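Local coordinates for protein sialidase B (Streptococcus pneumoniae serotype 4, PDB 4XJW) that cleaves terminal sialic acid residues, alpha-2,3-, alpha-2,6- or alpha-2,8-linked, from oligosaccharides, glycoproteins and glycolipids as a glycosyl hydrolase family 33 sialidase, at residues I208-T213 and S290-D295; I302-V307 and N419-T424; Y451-Q456 and I467-T472; E475-I480 and K490-I495. The protein carries 1 engineered substitution. One frame throughout, in Å; residues are numbered along the deposited sequence.

Three of the four contacts join strands within a blade of the sialidase beta-propeller, while contact 1 packs the innermost strand of one blade on that of the next, with no backbone pairing between its two segments. Contacts 1 and 2 share the blade of strands 286-294 and 301-308; contacts 3 and 4 share that of strands 466-472 and 475-481. Contacts 1 to 3 are buried near the chain centre: contact 1 rests on side chains and a water, contact 2 on a backbone ladder with aliphatic packing, contact 3 on a shorter ladder with aromatic packing. Contacts 1 and 3 both reach the bound OPX. Contact 4, farther out, carries a carboxylate, hydroxyl and amine network on a partly exposed face.

Contact 1: residues I208-T213 and S290-D295; sequences IPTLYT and SSIVED. With OPX ((1s,3R,4S)-1-[(cyclohexylamino)methyl]-3,4-dihydroxycyclopentanesulfonic acid), chain B.
Ser290 meets the first segment through its carbonyl O, which lies 3.4 Å from Thr210 CG2. A water ties the ends together, giving a hydrogen to Ile208 O and accepting one from Ser290 N at 3.0 Å. The hydroxyls of Thr210 and Ser290 both bond Ser222, so these small polar residues can sit in a buried interface. Ile292 then projects at the first segment: its CD1 lies 3.5 Å from Thr210 OG1, while CG2 packs 3.9 Å from Tyr212 CB. Here the innermost strands of two adjacent blades of the propeller meet through side chains, since strand 205-213 bonds instead with 219-226. The carbonyl carbon of Val293 lies over one face of the Tyr212 ring, and Val293 CG2 comes to 3.5 Å from Tyr212 OH. The opposite face takes the cyclopentane of OPX, whose CAP stands 3.7 Å above the ring plane near its centre; Thr213 N adds a hydrogen bond of 3.0 Å to OPX OAD. Tyr212 turns CG anti to its own N (chi1 -166°), which lays the ring between strand and inhibitor. Glu294 N gives a weak but straight bond to Tyr212 OH, while the Glu294 carboxylate turns to Ser215 N.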
# COMPACT_ATOMS: atom_id res chain seq x y z
N ILE A 208 -2.18 1.80 -1.30
CA ILE A 208 -2.76 2.81 -2.19
C ILE A 208 -1.93 4.12 -2.24
O ILE A 208 -2.42 5.18 -1.87
CB ILE A 208 -4.23 3.16 -1.83
CG1 ILE A 208 -5.03 1.95 -1.33
CG2 ILE A 208 -4.94 3.72 -3.05
CD1 ILE A 208 -5.10 0.79 -2.32
N PRO A 209 -0.69 4.04 -2.72
CA PRO A 209 0.20 5.21 -2.75
C PRO A 209 -0.17 6.17 -3.87
O PRO A 209 -0.68 5.76 -4.92
CB PRO A 209 1.56 4.60 -3.08
CG PRO A 209 1.22 3.34 -3.85
CD PRO A 209 -0.02 2.82 -3.20
N THR A 210 0.13 7.45 -3.65
CA THR A 210 0.01 8.48 -4.68
C THR A 210 1.28 9.34 -4.67
O THR A 210 2.02 9.37 -3.68
CB THR A 210 -1.23 9.39 -4.50
OG1 THR A 210 -0.95 10.40 -3.53
CG2 THR A 210 -2.47 8.57 -4.08
N LEU A 211 1.54 10.00 -5.80
CA LEU A 211 2.62 10.99 -5.93
C LEU A 211 2.14 12.10 -6.83
O LEU A 211 1.40 11.87 -7.76
CB LEU A 211 3.86 10.35 -6.56
CG LEU A 211 4.70 9.35 -5.77
CD1 LEU A 211 5.75 8.70 -6.67
CD2 LEU A 211 5.36 10.03 -4.58
N TYR A 212 2.59 13.33 -6.57
CA TYR A 212 2.21 14.46 -7.40
C TYR A 212 3.28 15.53 -7.25
O TYR A 212 3.71 15.83 -6.13
CB TYR A 212 0.87 15.02 -6.93
CG TYR A 212 0.20 15.99 -7.89
CD1 TYR A 212 0.62 17.32 -7.98
CD2 TYR A 212 -0.84 15.58 -8.69
CE1 TYR A 212 -0.00 18.20 -8.85
CE2 TYR A 212 -1.46 16.45 -9.57
CZ TYR A 212 -1.05 17.76 -9.64
OH TYR A 212 -1.68 18.60 -10.52
N THR A 213 3.69 16.10 -8.37
CA THR A 213 4.75 17.11 -8.35
C THR A 213 4.11 18.49 -8.40
O THR A 213 3.43 18.84 -9.36
CB THR A 213 5.69 16.92 -9.54
OG1 THR A 213 6.25 15.61 -9.48
CG2 THR A 213 6.82 17.96 -9.51
N SER A 290 -7.16 7.68 -1.95
CA SER A 290 -6.98 9.11 -2.07
C SER A 290 -6.44 9.54 -3.42
O SER A 290 -5.84 8.73 -4.15
CB SER A 290 -6.09 9.66 -0.94
OG SER A 290 -4.76 9.17 -1.05
N SER A 291 -6.61 10.82 -3.72
CA SER A 291 -6.18 11.39 -5.00
C SER A 291 -5.83 12.86 -4.79
O SER A 291 -6.52 13.56 -4.04
CB SER A 291 -7.28 11.25 -6.06
OG SER A 291 -6.73 11.43 -7.35
N ILE A 292 -4.77 13.33 -5.47
CA ILE A 292 -4.25 14.69 -5.27
C ILE A 292 -4.20 15.49 -6.58
O ILE A 292 -3.90 14.94 -7.64
CB ILE A 292 -2.82 14.64 -4.70
CG1 ILE A 292 -2.84 14.13 -3.26
CG2 ILE A 292 -2.18 16.03 -4.71
CD1 ILE A 292 -1.43 13.81 -2.75
N VAL A 293 -4.49 16.79 -6.49
CA VAL A 293 -4.24 17.69 -7.61
C VAL A 293 -3.83 19.05 -7.05
O VAL A 293 -4.12 19.36 -5.89
CB VAL A 293 -5.51 17.83 -8.49
CG1 VAL A 293 -6.50 18.77 -7.83
CG2 VAL A 293 -5.14 18.34 -9.87
N GLU A 294 -3.12 19.83 -7.84
CA GLU A 294 -2.82 21.21 -7.44
C GLU A 294 -3.63 22.17 -8.29
O GLU A 294 -3.73 21.98 -9.51
CB GLU A 294 -1.33 21.52 -7.54
CG GLU A 294 -0.97 22.93 -7.04
CD GLU A 294 0.53 23.12 -6.87
OE1 GLU A 294 1.26 22.89 -7.85
OE2 GLU A 294 0.97 23.50 -5.76
N ASP A 295 -4.20 23.19 -7.65
CA ASP A 295 -5.01 24.18 -8.34
C ASP A 295 -4.21 25.44 -8.64
O ASP A 295 -3.65 26.05 -7.73
CB ASP A 295 -6.24 24.53 -7.49
CG ASP A 295 -7.04 25.67 -8.08
OD1 ASP A 295 -7.22 25.71 -9.32
OD2 ASP A 295 -7.51 26.51 -7.29
CAF OPX B . 8.73 18.70 -14.50
CAG OPX B . 7.95 19.92 -14.91
CAH OPX B . 8.10 18.06 -13.31
CAI OPX B . 6.52 19.58 -15.17
CAJ OPX B . 6.65 17.72 -13.53
CAK OPX B . 3.71 18.26 -13.14
CAL OPX B . 2.35 16.24 -13.93
CAM OPX B . 1.65 17.39 -11.94
CAO OPX B . 1.50 15.36 -13.09
CAP OPX B . 1.66 15.88 -11.73
CAQ OPX B . 5.88 18.94 -13.97
CAR OPX B . 2.30 17.60 -13.30
NAN OPX B . 4.50 18.59 -14.34
OAA OPX B . 1.96 18.86 -15.61
OAB OPX B . -0.03 17.99 -14.51
OAC OPX B . 1.88 14.03 -13.19
OAD OPX B . 2.84 15.52 -11.15
OAE OPX B . 1.07 19.93 -13.61
SAS OPX B . 1.27 18.66 -14.32
O HOH W 1 -4.65 6.48 -0.72

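Contact 2: residues I302-V307 and N419-T424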
# COMPACT_ATOMS: atom_id res chain seq x y z
N ILE A 302 -5.32 20.07 -3.46
CA ILE A 302 -6.62 19.48 -3.16
C ILE A 302 -6.52 17.96 -3.10
O ILE A 302 -5.99 17.33 -4.02
CB ILE A 302 -7.66 19.93 -4.19
CG1 ILE A 302 -7.82 21.45 -4.13
CG2 ILE A 302 -8.97 19.21 -3.97
CD1 ILE A 302 -8.74 22.02 -5.18
N LEU A 303 -7.02 17.37 -2.02
CA LEU A 303 -6.99 15.92 -1.87
C LEU A 303 -8.40 15.39 -1.68
O LEU A 303 -9.17 15.90 -0.85
CB LEU A 303 -6.07 15.52 -0.70
CG LEU A 303 -5.88 14.04 -0.35
CD1 LEU A 303 -4.53 13.80 0.30
CD2 LEU A 303 -6.96 13.54 0.61
N LEU A 304 -8.75 14.37 -2.45
CA LEU A 304 -10.03 13.70 -2.30
C LEU A 304 -9.82 12.28 -1.75
O LEU A 304 -8.75 11.69 -1.95
CB LEU A 304 -10.81 13.66 -3.62
CG LEU A 304 -11.70 14.85 -3.96
CD1 LEU A 304 -10.93 16.15 -4.00
CD2 LEU A 304 -12.41 14.61 -5.29
N ALA A 305 -10.82 11.74 -1.07
CA ALA A 305 -10.81 10.33 -0.64
C ALA A 305 -12.23 9.82 -0.46
O ALA A 305 -13.15 10.61 -0.27
CB ALA A 305 -10.02 10.15 0.67
N ASP A 306 -12.42 8.51 -0.52
CA ASP A 306 -13.72 7.97 -0.14
C ASP A 306 -13.86 8.05 1.37
O ASP A 306 -12.87 7.89 2.09
CB ASP A 306 -13.87 6.49 -0.51
CG ASP A 306 -13.65 6.20 -2.00
OD1 ASP A 306 -13.90 7.08 -2.85
OD2 ASP A 306 -13.25 5.05 -2.29
N VAL A 307 -15.09 8.26 1.85
CA VAL A 307 -15.36 8.21 3.29
C VAL A 307 -16.35 7.11 3.58
O VAL A 307 -17.39 7.02 2.92
CB VAL A 307 -15.95 9.53 3.81
CG1 VAL A 307 -15.97 9.53 5.34
CG2 VAL A 307 -15.13 10.69 3.29
N ASN A 419 -21.23 4.79 0.97
CA ASN A 419 -19.94 5.45 0.74
C ASN A 419 -20.09 6.87 0.21
O ASN A 419 -21.02 7.17 -0.56
CB ASN A 419 -19.09 4.63 -0.23
CG ASN A 419 -19.80 4.39 -1.54
OD1 ASN A 419 -20.78 3.65 -1.58
ND2 ASN A 419 -19.31 5.02 -2.61
N TYR A 420 -19.17 7.75 0.62
CA TYR A 420 -19.17 9.15 0.21
C TYR A 420 -17.81 9.53 -0.35
O TYR A 420 -16.85 8.78 -0.22
CB TYR A 420 -19.48 10.06 1.40
CG TYR A 420 -20.77 9.75 2.13
CD1 TYR A 420 -20.84 8.70 3.05
CD2 TYR A 420 -21.91 10.52 1.92
CE1 TYR A 420 -22.01 8.43 3.72
CE2 TYR A 420 -23.09 10.24 2.58
CZ TYR A 420 -23.13 9.20 3.48
OH TYR A 420 -24.31 8.93 4.14
N ILE A 421 -17.74 10.70 -0.97
CA ILE A 421 -16.45 11.29 -1.35
C ILE A 421 -16.29 12.59 -0.59
O ILE A 421 -17.23 13.38 -0.52
CB ILE A 421 -16.35 11.58 -2.86
CG1 ILE A 421 -16.46 10.29 -3.66
CG2 ILE A 421 -15.02 12.27 -3.21
CD1 ILE A 421 -16.38 10.48 -5.18
N ALA A 422 -15.12 12.80 -0.00
CA ALA A 422 -14.84 14.07 0.67
C ALA A 422 -13.62 14.71 0.07
O ALA A 422 -12.82 14.03 -0.57
CB ALA A 422 -14.64 13.87 2.14
N MET A 423 -13.46 16.01 0.32
CA MET A 423 -12.30 16.75 -0.16
C MET A 423 -11.69 17.54 1.00
O MET A 423 -12.41 17.97 1.90
CB MET A 423 -12.70 17.69 -1.30
CG MET A 423 -13.51 18.88 -0.89
SD MET A 423 -13.65 20.09 -2.22
CE MET A 423 -12.12 19.92 -3.06
N THR A 424 -10.37 17.69 0.98
CA THR A 424 -9.70 18.61 1.87
C THR A 424 -8.73 19.42 1.03
O THR A 424 -8.41 19.03 -0.11
CB THR A 424 -8.98 17.90 3.04
OG1 THR A 424 -8.37 18.89 3.88
CG2 THR A 424 -7.89 16.93 2.54
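Leu303, Ala305 and Val307 pair with Thr424, Ala422 and Tyr420 through six backbone hydrogen bonds, two to each pair. Thr424 N to Leu303 O, at 2.8 Å, is among the shortest, and Ala305 N to Ala422 O, at 3.1 Å, is the longest. The strands run antiparallel, their axes at 144°, the twist expected of neighbouring strands in a propeller blade. Most of these bonds approach the carbonyl from near its end, but Val307 N stands 45° out of the plane of the Tyr420 carbonyl and so misses its lone pairs. At the non-hydrogen-bonded positions CA-H...O contacts lie between the strands, such as Asp306 CA to Tyr420 O at 3.2 Å.

These are the second and third strands of a four-stranded blade, and Thr424 opens the second BNR repeat, the Asp-box segment of sialidases. Each sheet face then packs separately. On the face of Leu304 and Met423, Leu304 CD1 rests 3.6 Å from Met423 CB, the two chains side by side. Met423 bends near its sulfur, chi3 -32°, and its CE comes tightly to Ile302 CG2 at 3.4 Å; the unbranched, flexible methionine chain can bend back to reach Ile302. On the other face Val307 CG2 presses on Ala422 CB at 3.4 Å, a tight contact in which the valine branch closely meets the small alanine methyl, and Val307 O sits in the plane of the Tyr420 ring, 3.8 Å from its CD1.

Polar ends look elsewhere: Asp306 OD1 accepts from Leu452 N on the inner strand of the next blade, Tyr420 OH bonds Thr416 O, and Thr424 OG1 bonds Glu434 O.

Contact 3: residues Y451-Q456 and I467-T472; sequences YLCPGQ and IFATYT. With OPX ((1s,3R,4S)-1-[(cyclohexylamino)methyl]-3,4-dihydroxycyclopentanesulfonic acid), chain B.
Tyr471 and Tyr451 cross at about a right angle, with Tyr451 CB seated over one face of the Tyr471 ring in a CH-pi contact, 3.7 Å from the centroid. The rings meet obliquely, planes at 47°, Tyr451 CD2 lying 3.4 Å from Tyr471 CE1. Tyr471 CG sits between its own N and carbonyl carbon (chi1 62°), which folds the ring back across the partner strand. At the ring's edge, in plane, lies Cys453 SG; the short, polarisable cysteine lets SG reach both Tyr471 CD2 and, at 3.7 Å, Ala469 CB. These strands form the inner hairpin of a propeller blade, the Tyr471 side chain about 4 Å from that of Glu503, the predicted active-site residue.

Tyr451 N bonds Tyr471 O, and Tyr471 N bonds Tyr451 O. On the opposite face, the Leu452 side chain crosses that of Thr470 at about a right angle, CD1 4.0 Å from Thr470 CG2; the Thr470 hydroxyl bonds Thr477 O. The ladder is interrupted after Cys453 N bonds Ala469 O, and there one water bridges Cys453 O to Ala469 O and another joins Gln456 O to Ala469 N. Extended Gln456 reaches the inhibitor, OE1 accepting from OPX OAC at 2.8 Å, as NE2 bonds Leu211 O.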
# COMPACT_ATOMS: atom_id res chain seq x y z
N TYR A 451 -16.82 5.83 -6.76
CA TYR A 451 -15.61 5.43 -6.06
C TYR A 451 -14.42 6.18 -6.64
O TYR A 451 -14.18 6.11 -7.85
CB TYR A 451 -15.40 3.92 -6.19
CG TYR A 451 -16.63 3.11 -5.84
CD1 TYR A 451 -17.10 3.05 -4.54
CD2 TYR A 451 -17.31 2.41 -6.83
CE1 TYR A 451 -18.23 2.30 -4.23
CE2 TYR A 451 -18.43 1.66 -6.53
CZ TYR A 451 -18.88 1.61 -5.23
OH TYR A 451 -20.01 0.86 -4.94
N LEU A 452 -13.68 6.89 -5.79
CA LEU A 452 -12.58 7.70 -6.28
C LEU A 452 -11.49 6.83 -6.87
O LEU A 452 -11.14 5.79 -6.32
CB LEU A 452 -12.02 8.55 -5.14
CG LEU A 452 -11.03 9.64 -5.51
CD1 LEU A 452 -11.69 10.75 -6.30
CD2 LEU A 452 -10.40 10.19 -4.24
N CYS A 453 -10.95 7.26 -8.00
CA CYS A 453 -9.78 6.60 -8.57
C CYS A 453 -8.53 7.08 -7.86
O CYS A 453 -8.23 8.28 -7.88
CB CYS A 453 -9.66 6.89 -10.06
SG CYS A 453 -11.09 6.34 -11.02
N PRO A 454 -7.79 6.17 -7.22
CA PRO A 454 -6.61 6.65 -6.49
C PRO A 454 -5.49 7.12 -7.40
O PRO A 454 -5.32 6.61 -8.51
CB PRO A 454 -6.15 5.43 -5.70
CG PRO A 454 -6.74 4.24 -6.41
CD PRO A 454 -8.01 4.72 -7.08
N GLY A 455 -4.74 8.11 -6.92
CA GLY A 455 -3.58 8.59 -7.63
C GLY A 455 -3.60 10.09 -7.78
O GLY A 455 -3.56 10.83 -6.79
N GLN A 456 -3.63 10.54 -9.02
CA GLN A 456 -3.62 11.96 -9.36
C GLN A 456 -4.95 12.39 -9.92
O GLN A 456 -5.61 11.66 -10.66
CB GLN A 456 -2.52 12.26 -10.40
CG GLN A 456 -1.09 11.93 -9.95
CD GLN A 456 -0.02 12.29 -10.97
OE1 GLN A 456 -0.32 12.61 -12.12
NE2 GLN A 456 1.24 12.22 -10.55
N ILE A 467 -9.93 18.02 -12.74
CA ILE A 467 -10.73 16.81 -12.96
C ILE A 467 -10.25 15.67 -12.08
O ILE A 467 -9.06 15.36 -12.04
CB ILE A 467 -10.68 16.33 -14.42
CG1 ILE A 467 -11.08 17.45 -15.38
CG2 ILE A 467 -11.61 15.10 -14.62
CD1 ILE A 467 -11.18 16.99 -16.83
N PHE A 468 -11.20 15.02 -11.40
CA PHE A 468 -10.92 13.79 -10.67
C PHE A 468 -11.74 12.66 -11.26
O PHE A 468 -12.96 12.77 -11.34
CB PHE A 468 -11.27 13.94 -9.19
CG PHE A 468 -10.24 14.69 -8.39
CD1 PHE A 468 -9.13 14.02 -7.88
CD2 PHE A 468 -10.39 16.04 -8.14
CE1 PHE A 468 -8.18 14.70 -7.14
CE2 PHE A 468 -9.45 16.73 -7.39
CZ PHE A 468 -8.34 16.05 -6.88
N ALA A 469 -11.06 11.58 -11.65
CA ALA A 469 -11.75 10.39 -12.13
C ALA A 469 -12.34 9.59 -10.98
O ALA A 469 -11.71 9.42 -9.92
CB ALA A 469 -10.80 9.52 -12.94
N THR A 470 -13.56 9.10 -11.19
CA THR A 470 -14.19 8.14 -10.27
C THR A 470 -14.85 7.08 -11.14
O THR A 470 -14.99 7.27 -12.35
CB THR A 470 -15.25 8.80 -9.37
OG1 THR A 470 -16.44 9.04 -10.13
CG2 THR A 470 -14.75 10.12 -8.78
N TYR A 471 -15.24 5.96 -10.54
CA TYR A 471 -15.96 4.93 -11.28
C TYR A 471 -17.17 4.46 -10.50
O TYR A 471 -17.27 4.65 -9.28
CB TYR A 471 -15.05 3.75 -11.61
CG TYR A 471 -14.51 3.04 -10.40
CD1 TYR A 471 -15.19 1.96 -9.84
CD2 TYR A 471 -13.31 3.43 -9.82
CE1 TYR A 471 -14.69 1.30 -8.72
CE2 TYR A 471 -12.81 2.78 -8.72
CZ TYR A 471 -13.50 1.72 -8.17
OH TYR A 471 -12.97 1.09 -7.06
N THR A 472 -18.12 3.88 -11.22
CA THR A 472 -19.26 3.22 -10.60
C THR A 472 -19.72 2.15 -11.56
O THR A 472 -19.09 1.94 -12.60
CB THR A 472 -20.40 4.21 -10.27
OG1 THR A 472 -21.41 3.54 -9.51
CG2 THR A 472 -21.01 4.75 -11.53
CAF OPX B . 8.73 18.70 -14.50
CAG OPX B . 7.95 19.92 -14.91
CAH OPX B . 8.10 18.06 -13.31
CAI OPX B . 6.52 19.58 -15.17
CAJ OPX B . 6.65 17.72 -13.53
CAK OPX B . 3.71 18.26 -13.14
CAL OPX B . 2.35 16.24 -13.93
CAM OPX B . 1.65 17.39 -11.94
CAO OPX B . 1.50 15.36 -13.09
CAP OPX B . 1.66 15.88 -11.73
CAQ OPX B . 5.88 18.94 -13.97
CAR OPX B . 2.30 17.60 -13.30
NAN OPX B . 4.50 18.59 -14.34
OAA OPX B . 1.96 18.86 -15.61
OAB OPX B . -0.03 17.99 -14.51
OAC OPX B . 1.88 14.03 -13.19
OAD OPX B . 2.84 15.52 -11.15
OAE OPX B . 1.07 19.93 -13.61
SAS OPX B . 1.27 18.66 -14.32
O HOH W 2 -9.31 10.50 -8.65
O HOH W 3 -8.31 11.18 -10.95

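Contact 4: residues E475-I480 and K490-I495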
# COMPACT_ATOMS: atom_id res chain seq x y z
N GLU A 475 -19.97 2.93 -15.67
CA GLU A 475 -19.38 4.16 -16.20
C GLU A 475 -18.18 4.67 -15.42
O GLU A 475 -17.98 4.34 -14.25
CB GLU A 475 -20.43 5.28 -16.29
CG GLU A 475 -20.91 5.84 -14.95
CD GLU A 475 -21.84 7.04 -15.08
OE1 GLU A 475 -22.90 6.91 -15.73
OE2 GLU A 475 -21.51 8.12 -14.54
N LEU A 476 -17.37 5.48 -16.09
CA LEU A 476 -16.46 6.39 -15.40
C LEU A 476 -17.23 7.67 -15.16
O LEU A 476 -18.00 8.13 -16.01
CB LEU A 476 -15.21 6.67 -16.23
CG LEU A 476 -14.29 5.50 -16.54
CD1 LEU A 476 -13.04 5.95 -17.26
CD2 LEU A 476 -13.93 4.77 -15.25
N THR A 477 -17.04 8.26 -13.98
CA THR A 477 -17.72 9.50 -13.67
C THR A 477 -16.66 10.53 -13.33
O THR A 477 -16.11 10.53 -12.21
CB THR A 477 -18.73 9.36 -12.51
OG1 THR A 477 -19.55 8.20 -12.71
CG2 THR A 477 -19.61 10.59 -12.43
N TYR A 478 -16.36 11.39 -14.29
CA TYR A 478 -15.38 12.44 -14.06
C TYR A 478 -15.99 13.59 -13.26
O TYR A 478 -17.05 14.11 -13.61
CB TYR A 478 -14.81 12.95 -15.39
CG TYR A 478 -14.13 11.87 -16.21
CD1 TYR A 478 -14.85 11.11 -17.14
CD2 TYR A 478 -12.77 11.62 -16.08
CE1 TYR A 478 -14.22 10.12 -17.90
CE2 TYR A 478 -12.14 10.66 -16.84
CZ TYR A 478 -12.86 9.91 -17.75
OH TYR A 478 -12.21 8.96 -18.49
N LEU A 479 -15.32 13.97 -12.18
CA LEU A 479 -15.77 15.10 -11.39
C LEU A 479 -14.96 16.33 -11.78
O LEU A 479 -13.72 16.34 -11.66
CB LEU A 479 -15.66 14.80 -9.89
CG LEU A 479 -16.32 13.49 -9.46
CD1 LEU A 479 -16.29 13.36 -7.95
CD2 LEU A 479 -17.77 13.43 -9.97
N ILE A 480 -15.65 17.37 -12.25
CA ILE A 480 -15.00 18.55 -12.80
C ILE A 480 -15.31 19.77 -11.96
O ILE A 480 -16.48 20.01 -11.61
CB ILE A 480 -15.45 18.77 -14.25
CG1 ILE A 480 -15.13 17.55 -15.11
CG2 ILE A 480 -14.78 20.00 -14.85
CD1 ILE A 480 -15.63 17.67 -16.54
N LYS A 490 -20.51 16.55 -12.94
CA LYS A 490 -20.06 15.27 -13.44
C LYS A 490 -20.02 15.25 -14.96
O LYS A 490 -20.77 15.97 -15.63
CB LYS A 490 -20.95 14.14 -12.93
CG LYS A 490 -22.24 13.92 -13.72
CD LYS A 490 -22.91 12.59 -13.33
CE LYS A 490 -24.26 12.42 -14.03
NZ LYS A 490 -24.14 12.25 -15.50
N SER A 491 -19.12 14.44 -15.49
CA SER A 491 -19.17 14.07 -16.90
C SER A 491 -19.10 12.55 -16.93
O SER A 491 -18.09 11.95 -16.55
CB SER A 491 -18.01 14.70 -17.67
OG SER A 491 -18.10 14.36 -19.04
N SER A 492 -20.18 11.90 -17.36
CA SER A 492 -20.23 10.44 -17.39
C SER A 492 -19.73 9.88 -18.72
O SER A 492 -20.00 10.44 -19.78
CB SER A 492 -21.65 9.94 -17.11
OG SER A 492 -22.12 10.35 -15.84
N ALA A 493 -19.01 8.78 -18.64
CA ALA A 493 -18.52 8.08 -19.81
C ALA A 493 -18.83 6.59 -19.66
O ALA A 493 -18.26 5.92 -18.80
CB ALA A 493 -17.04 8.30 -19.99
N SER A 494 -19.74 6.08 -20.47
CA SER A 494 -20.13 4.67 -20.38
C SER A 494 -18.96 3.75 -20.68
O SER A 494 -18.14 4.05 -21.54
CB SER A 494 -21.26 4.39 -21.36
OG SER A 494 -22.51 4.65 -20.76
N ILE A 495 -18.88 2.64 -19.96
CA ILE A 495 -17.86 1.63 -20.22
C ILE A 495 -18.51 0.26 -20.37
O ILE A 495 -19.50 -0.04 -19.69
CB ILE A 495 -16.73 1.64 -19.14
CG1 ILE A 495 -17.30 1.36 -17.75
CG2 ILE A 495 -15.97 2.96 -19.15
CD1 ILE A 495 -16.25 1.40 -16.64
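Glu475 reaches across to the partner strand along its whole length. Its CB lies 3.4 Å from Ala493 O, alongside the backbone of 490-495. CG stands between the residue's own N and carbonyl carbon (chi1 69°), and the chain continues extended, carrying the carboxylate lengthwise to Ser492. There Glu475 CD lies 3.5 Å from Ser492 CB, and Glu475 OE1 keeps the same distance from Ser492 OG. OE2 is the gripping atom. Ser492 OG donates to Glu475 OE2 at 2.7 Å from the syn side, 32° out of the carboxylate plane, and Thr477 OG1 donates to its anti lone pair, so two hydroxyls fix the rotation of the group. Lys490 NZ in turn gives a hydrogen bond of 2.8 Å to Ser492 OG. Lys490 NZ, 5.0 Å from Glu475 OE2 and not in contact with it, would probably favour the ionised carboxylate.

This is the outer hairpin of a propeller blade, third strand to fourth; the third BNR repeat, the Asp-box position in sialidases, runs from Leu479 through the turn to Lys490. Four backbone bonds clamp Leu476 to Ala493 and Tyr478 to Ser491.

On the reverse face the small Ala493 suits the edge of the Tyr478 ring, its CB in the ring plane and 4.0 Å from Tyr478 CE1; the backbone atom Ser491 O lies at that edge too. Trp537 stacks on the ring, while Tyr478 OH bonds Thr516 OG1. The Leu476 and Ile495 side chains cross at about a right angle, Leu476 CG touching Ile495 CG2, and Met528 of strand 526-530 touches both, so this apolar face is pressed against the following blade. Ser491 turns its hydroxyl to the carbonyls of Glu535 and Gly534.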